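Local structure of heterokaryon incompatibility protein S (2WVO) at residues A[9-14]-A[68-73]. The protein controls heterokaryon incompatibility in a filamentous fungus, triggering a lethal reaction when it meets the prion form of its incompatible partner [het-s]. Numbering follows the deposited sequence.
Sequences AGALGV and HSSAPI
The hydroxyl of Ser-70 approaches the flat carbonyl group of Ala-11 from above its plane, OG lying 38° out of it, while the CB of Ala-11 lies 4.0 Å from that same OG. The hydrogen bond that Ser-70 OG gives to Ala-11 O is short, 2.6 Å, and meets the oxygen at a C=O...OG angle of 133°, off the lone-pair directions. With chi1 at -62°, OG lies beside the backbone N of Ser-70 and anti to its carbonyl carbon, and in this position it reaches the 9-14 loop. Deeper in the contact the two backbones meet directly. Gly-13, with no side chain to hold them apart, brings its CA to 4.5 Å from the CA of Ser-70. A weak CA-H...O contact, Gly-13 CA to Ser-69 O at 3.3 Å, accompanies this approach. Gly-13 is the N-cap of helix 14-23 but has no capping side chain to offer. A water accepts from Val-14 N at 2.9 Å and donates to Ser-69 O at 2.8 Å, tying the helix start to the other loop. This loop-to-loop contact, at the surface of the mainly helical globular (HeLo) domain, joins the loop between helices 3-9 and 14-23 to that leading from helix 38-59 into helix 75-104. Val-14 and Pro-72 both pack on Val-77 and Lys-81 of helix 75-104, while the side chain of Leu-12 touches Leu-17 and Asn-20 of helix 14-23.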
ATOM      1  N   ALA A   9      -8.038  10.654  10.082  1.00 52.94           N
ATOM      2  CA  ALA A   9      -7.679  11.280  11.357  1.00 52.75           C
ATOM      3  C   ALA A   9      -8.896  11.750  12.175  1.00 52.73           C
ATOM      4  O   ALA A   9      -8.758  12.046  13.364  1.00 53.12           O
ATOM      5  CB  ALA A   9      -6.710  12.453  11.124  1.00 52.76           C
ATOM      6  N   GLY A  10     -10.076  11.806  11.550  1.00 52.16           N
ATOM      7  CA  GLY A  10     -11.296  12.300  12.212  1.00 51.48           C
ATOM      8  C   GLY A  10     -12.025  11.291  13.090  1.00 51.09           C
ATOM      9  O   GLY A  10     -11.422  10.334  13.585  1.00 51.18           O
ATOM     10  N   ALA A  11     -13.332  11.503  13.274  1.00 50.66           N
ATOM     11  CA  ALA A  11     -14.146  10.674  14.190  1.00 49.72           C
ATOM     12  C   ALA A  11     -15.398  10.093  13.514  1.00 48.93           C
ATOM     13  O   ALA A  11     -16.455   9.940  14.143  1.00 49.30           O
ATOM     14  CB  ALA A  11     -14.526  11.486  15.456  1.00 49.76           C
ATOM     15  N   LEU A  12     -15.275   9.771  12.228  1.00 47.88           N
ATOM     16  CA  LEU A  12     -16.372   9.181  11.460  1.00 46.28           C
ATOM     17  C   LEU A  12     -16.664   7.717  11.833  1.00 45.25           C
ATOM     18  O   LEU A  12     -15.795   7.011  12.350  1.00 44.56           O
ATOM     19  CB  LEU A  12     -16.091   9.306   9.959  1.00 46.30           C
ATOM     20  CG  LEU A  12     -15.908  10.731   9.437  1.00 46.59           C
ATOM     21  CD1 LEU A  12     -15.617  10.733   7.942  1.00 45.19           C
ATOM     22  CD2 LEU A  12     -17.132  11.615   9.779  1.00 46.16           C
ATOM     23  N   GLY A  13     -17.900   7.283  11.588  1.00 44.21           N
ATOM     24  CA  GLY A  13     -18.235   5.860  11.646  1.00 43.68           C
ATOM     25  C   GLY A  13     -17.953   5.235  10.287  1.00 42.84           C
ATOM     26  O   GLY A  13     -17.494   5.926   9.383  1.00 42.77           O
ATOM     27  N   VAL A  14     -18.221   3.937  10.140  1.00 42.77           N
ATOM     28  CA  VAL A  14     -18.074   3.238   8.845  1.00 41.69           C
ATOM     29  C   VAL A  14     -18.744   3.992   7.691  1.00 41.78           C
ATOM     30  O   VAL A  14     -18.127   4.192   6.641  1.00 41.89           O
ATOM     31  CB  VAL A  14     -18.615   1.773   8.887  1.00 42.22           C
ATOM     32  CG1 VAL A  14     -18.403   1.071   7.544  1.00 40.28           C
ATOM     33  CG2 VAL A  14     -17.964   0.964  10.014  1.00 41.09           C
ATOM     34  N   HIS A  68     -22.843   4.037  12.057  1.00 42.83           N
ATOM     35  CA  HIS A  68     -22.875   5.464  12.327  1.00 43.64           C
ATOM     36  C   HIS A  68     -22.195   5.888  13.625  1.00 44.83           C
ATOM     37  O   HIS A  68     -22.289   7.044  14.023  1.00 45.25           O
ATOM     38  CB  HIS A  68     -24.299   5.998  12.184  1.00 42.90           C
ATOM     39  CG  HIS A  68     -24.791   5.969  10.776  1.00 42.11           C
ATOM     40  ND1 HIS A  68     -25.195   4.805  10.153  1.00 40.88           N
ATOM     41  CD2 HIS A  68     -24.876   6.945   9.844  1.00 40.97           C
ATOM     42  CE1 HIS A  68     -25.538   5.073   8.906  1.00 40.03           C
ATOM     43  NE2 HIS A  68     -25.356   6.364   8.693  1.00 41.26           N
ATOM     44  N   SER A  69     -21.495   4.953  14.263  1.00 46.15           N
ATOM     45  CA  SER A  69     -20.740   5.242  15.474  1.00 48.22           C
ATOM     46  C   SER A  69     -19.225   5.189  15.257  1.00 48.64           C
ATOM     47  O   SER A  69     -18.723   4.331  14.516  1.00 48.52           O
ATOM     48  CB  SER A  69     -21.118   4.264  16.583  1.00 48.19           C
ATOM     49  OG  SER A  69     -20.773   2.946  16.213  1.00 51.84           O
ATOM     50  N   SER A  70     -18.523   6.106  15.931  1.00 49.33           N
ATOM     51  CA  SER A  70     -17.050   6.194  15.942  1.00 50.28           C
ATOM     52  C   SER A  70     -16.380   4.941  16.485  1.00 50.37           C
ATOM     53  O   SER A  70     -15.260   4.610  16.109  1.00 50.56           O
ATOM     54  CB  SER A  70     -16.609   7.365  16.824  1.00 50.33           C
ATOM     55  OG  SER A  70     -17.086   8.588  16.311  1.00 52.32           O
ATOM     56  N   ALA A  71     -17.062   4.270  17.404  1.00 50.90           N
ATOM     57  CA  ALA A  71     -16.525   3.078  18.037  1.00 51.36           C
ATOM     58  C   ALA A  71     -17.539   1.933  18.001  1.00 51.41           C
ATOM     59  O   ALA A  71     -18.269   1.727  18.973  1.00 51.64           O
ATOM     60  CB  ALA A  71     -16.090   3.392  19.482  1.00 51.66           C
ATOM     61  N   PRO A  72     -17.612   1.208  16.854  1.00 51.66           N
ATOM     62  CA  PRO A  72     -18.417  -0.012  16.740  1.00 51.49           C
ATOM     63  C   PRO A  72     -17.967  -1.118  17.686  1.00 51.38           C
ATOM     64  O   PRO A  72     -16.791  -1.200  18.037  1.00 51.26           O
ATOM     65  CB  PRO A  72     -18.186  -0.452  15.290  1.00 51.60           C
ATOM     66  CG  PRO A  72     -16.916   0.210  14.876  1.00 51.08           C
ATOM     67  CD  PRO A  72     -16.947   1.528  15.574  1.00 51.30           C
ATOM     68  N   ILE A  73     -18.918  -1.964  18.068  1.00 51.74           N
ATOM     69  CA  ILE A  73     -18.713  -3.047  19.032  1.00 52.24           C
ATOM     70  C   ILE A  73     -18.629  -4.376  18.289  1.00 51.80           C
ATOM     71  O   ILE A  73     -17.812  -5.244  18.606  1.00 52.35           O
ATOM     72  CB  ILE A  73     -19.906  -3.126  20.025  1.00 52.30           C
ATOM     73  CG1 ILE A  73     -20.047  -1.829  20.831  1.00 52.70           C
ATOM     74  CG2 ILE A  73     -19.787  -4.357  20.945  1.00 53.31           C
ATOM     75  CD1 ILE A  73     -21.346  -1.755  21.632  1.00 52.93           C
TER
HETATM   76  O   HOH W   1     -19.430   2.600  12.440  1.00 40.67           O